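Local structure of exopolygalacturonase (Yersinia enterocolitica, 2UVF) at residues I383-S388 and D403-A408. The protein probably hydrolyses pectin-derived polygalacturonate from the chain end, as a periplasmic family 28 exopolygalacturonase with a beta-helix fold that binds digalacturonic acid. Sequence-based numbering, arbitrary orientation.
With ADA (alpha-D-galactopyranuronic acid), chain C.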
loop_
_atom_site.group_PDB
_atom_site.type_symbol
_atom_site.label_atom_id
_atom_site.label_comp_id
_atom_site.label_asym_id
_atom_site.label_seq_id
_atom_site.Cartn_x
_atom_site.Cartn_y
_atom_site.Cartn_z
ATOM N N ILE A 383 -2.319 -2.309 2.048
ATOM C CA ILE A 383 -1.403 -1.871 3.090
ATOM C C ILE A 383 -1.887 -0.548 3.657
ATOM O O ILE A 383 -2.104 0.412 2.908
ATOM C CB ILE A 383 0.076 -1.731 2.592
ATOM C CG1 ILE A 383 0.584 -3.033 1.927
ATOM C CG2 ILE A 383 0.993 -1.323 3.771
ATOM C CD1 ILE A 383 1.917 -2.929 1.184
ATOM N N GLU A 384 -2.082 -0.507 4.976
ATOM C CA GLU A 384 -2.295 0.758 5.681
ATOM C C GLU A 384 -0.988 1.280 6.246
ATOM O O GLU A 384 -0.259 0.525 6.878
ATOM C CB GLU A 384 -3.292 0.603 6.833
ATOM C CG GLU A 384 -4.680 0.321 6.393
ATOM C CD GLU A 384 -5.634 0.217 7.537
ATOM O OE1 GLU A 384 -5.209 0.332 8.703
ATOM O OE2 GLU A 384 -6.824 0.033 7.267
ATOM N N PHE A 385 -0.704 2.562 5.995
ATOM C CA PHE A 385 0.375 3.275 6.659
ATOM C C PHE A 385 -0.265 4.317 7.600
ATOM O O PHE A 385 -1.025 5.185 7.165
ATOM C CB PHE A 385 1.340 3.911 5.652
ATOM C CG PHE A 385 2.181 2.918 4.879
ATOM C CD1 PHE A 385 3.142 2.140 5.527
ATOM C CD2 PHE A 385 2.023 2.776 3.492
ATOM C CE1 PHE A 385 3.924 1.211 4.819
ATOM C CE2 PHE A 385 2.800 1.858 2.774
ATOM C CZ PHE A 385 3.756 1.076 3.442
ATOM N N GLY A 386 0.011 4.191 8.898
ATOM C CA GLY A 386 -0.635 5.030 9.908
ATOM C C GLY A 386 0.338 5.712 10.849
ATOM O O GLY A 386 1.027 5.046 11.636
ATOM N N ASN A 387 0.396 7.038 10.772
ATOM C CA ASN A 387 1.322 7.838 11.603
ATOM C C ASN A 387 2.742 7.285 11.556
ATOM O O ASN A 387 3.452 7.257 12.568
ATOM C CB ASN A 387 0.817 7.968 13.068
ATOM C CG ASN A 387 -0.496 8.717 13.163
ATOM O OD1 ASN A 387 -0.514 9.924 13.393
ATOM N ND2 ASN A 387 -1.606 8.012 12.938
ATOM N N SER A 388 3.139 6.857 10.354
ATOM C CA SER A 388 4.428 6.220 10.112
ATOM C C SER A 388 5.372 7.154 9.364
ATOM O O SER A 388 4.975 8.222 8.899
ATOM C CB SER A 388 4.232 4.910 9.341
ATOM O OG SER A 388 3.478 4.005 10.111
ATOM N N ASP A 403 -9.051 -0.019 -0.260
ATOM C CA ASP A 403 -7.991 0.825 -0.824
ATOM C C ASP A 403 -6.776 -0.069 -0.993
ATOM O O ASP A 403 -6.579 -0.978 -0.195
ATOM C CB ASP A 403 -7.618 1.987 0.110
ATOM C CG ASP A 403 -8.764 2.974 0.335
ATOM O OD1 ASP A 403 -9.643 3.099 -0.565
ATOM O OD2 ASP A 403 -8.766 3.658 1.398
ATOM N N CYS A 404 -5.974 0.178 -2.024
ATOM C CA CYS A 404 -4.752 -0.579 -2.225
ATOM C C CYS A 404 -3.672 -0.140 -1.247
ATOM O O CYS A 404 -3.179 -0.952 -0.482
ATOM C CB CYS A 404 -4.277 -0.477 -3.682
ATOM S SG CYS A 404 -5.506 -1.016 -4.929
ATOM N N ILE A 405 -3.267 1.124 -1.318
ATOM C CA ILE A 405 -2.365 1.701 -0.335
ATOM C C ILE A 405 -3.096 2.881 0.297
ATOM O O ILE A 405 -3.568 3.789 -0.398
ATOM C CB ILE A 405 -0.981 2.126 -0.921
ATOM C CG1 ILE A 405 -0.279 0.933 -1.574
ATOM C CG2 ILE A 405 -0.081 2.770 0.166
ATOM C CD1 ILE A 405 0.837 1.342 -2.531
ATOM N N ASN A 406 -3.235 2.820 1.620
ATOM C CA ASN A 406 -3.917 3.865 2.352
ATOM C C ASN A 406 -2.958 4.553 3.311
ATOM O O ASN A 406 -2.117 3.899 3.923
ATOM C CB ASN A 406 -5.084 3.264 3.140
ATOM C CG ASN A 406 -5.873 4.314 3.880
ATOM O OD1 ASN A 406 -5.612 4.603 5.045
ATOM N ND2 ASN A 406 -6.825 4.909 3.201
ATOM N N PHE A 407 -3.087 5.869 3.438
ATOM C CA PHE A 407 -2.305 6.628 4.442
ATOM C C PHE A 407 -3.224 7.273 5.443
ATOM O O PHE A 407 -4.187 7.919 5.073
ATOM C CB PHE A 407 -1.418 7.682 3.789
ATOM C CG PHE A 407 -0.418 7.105 2.846
ATOM C CD1 PHE A 407 0.762 6.555 3.324
ATOM C CD2 PHE A 407 -0.666 7.102 1.467
ATOM C CE1 PHE A 407 1.683 6.016 2.443
ATOM C CE2 PHE A 407 0.253 6.565 0.588
ATOM C CZ PHE A 407 1.428 6.006 1.074
ATOM N N ALA A 408 -2.931 7.064 6.715
ATOM C CA ALA A 408 -3.761 7.585 7.795
ATOM C C ALA A 408 -2.895 8.393 8.773
ATOM O O ALA A 408 -1.745 8.038 9.022
ATOM C CB ALA A 408 -4.432 6.446 8.523
HETATM C C1 ADA C . -9.989 4.425 7.815
HETATM C C2 ADA C . -8.487 4.652 7.545
HETATM C C3 ADA C . -7.793 3.277 7.586
HETATM C C4 ADA C . -8.016 2.603 8.976
HETATM C C5 ADA C . -9.530 2.461 9.247
HETATM C C6 ADA C . -9.985 1.841 10.597
HETATM O O2 ADA C . -8.275 5.329 6.290
HETATM O O3 ADA C . -6.410 3.396 7.267
HETATM O O4 ADA C . -7.388 3.347 10.025
HETATM O O5 ADA C . -10.211 3.744 9.092
HETATM O O6B ADA C . -10.869 2.465 11.223
HETATM O O6A ADA C . -9.470 0.762 10.979
#
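F385 lies side by side with F407 on the interior face of two parallel strands, 383-386 and 405-408, both side chains pointing the same way. Its CD2 lies 3.4 Å from F407 CE1. The ring planes are near parallel, at 18°, but slid apart with centroids 5.6 Å from each other, so they barely overlap. I405 CG2 meets the edge of the F385 ring, 3.9 Å from CD2. I383 CG2 sits above one face of the F385 ring, near its rim. F407 reaches on to A424 and L426 of strand 421-427, within the core of the beta-helix. The backbones are joined in parallel register by five hydrogen bonds. Donor first, four are I383 N to C404 O, N406 N to I383 O, F385 N to N406 O and A408 N to F385 O; N387 N to A408 O continues them just past strand 383-386.

The other face, with E384, N406 and A408, belongs to the sugar pocket. N406 CG is anti to the backbone N (chi1 -178°), and its amide is carried out to the galacturonic acid. N406 OD1 accepts a hydrogen bond from sugar O3 at 2.7 Å. N406 ND2 makes a weak bond to D403 OD2, which may help orient the amide. E384 is extended beyond CG and lies alongside the sugar, with OE2 3.3 Å from its C4. E384 OE2 is also close to D381 OD2. The chemistry is thus divided across the strand pair: apolar packing fixes one face, while on the other N406 holds the sugar O3 and E384 and A408 lie against the sugar.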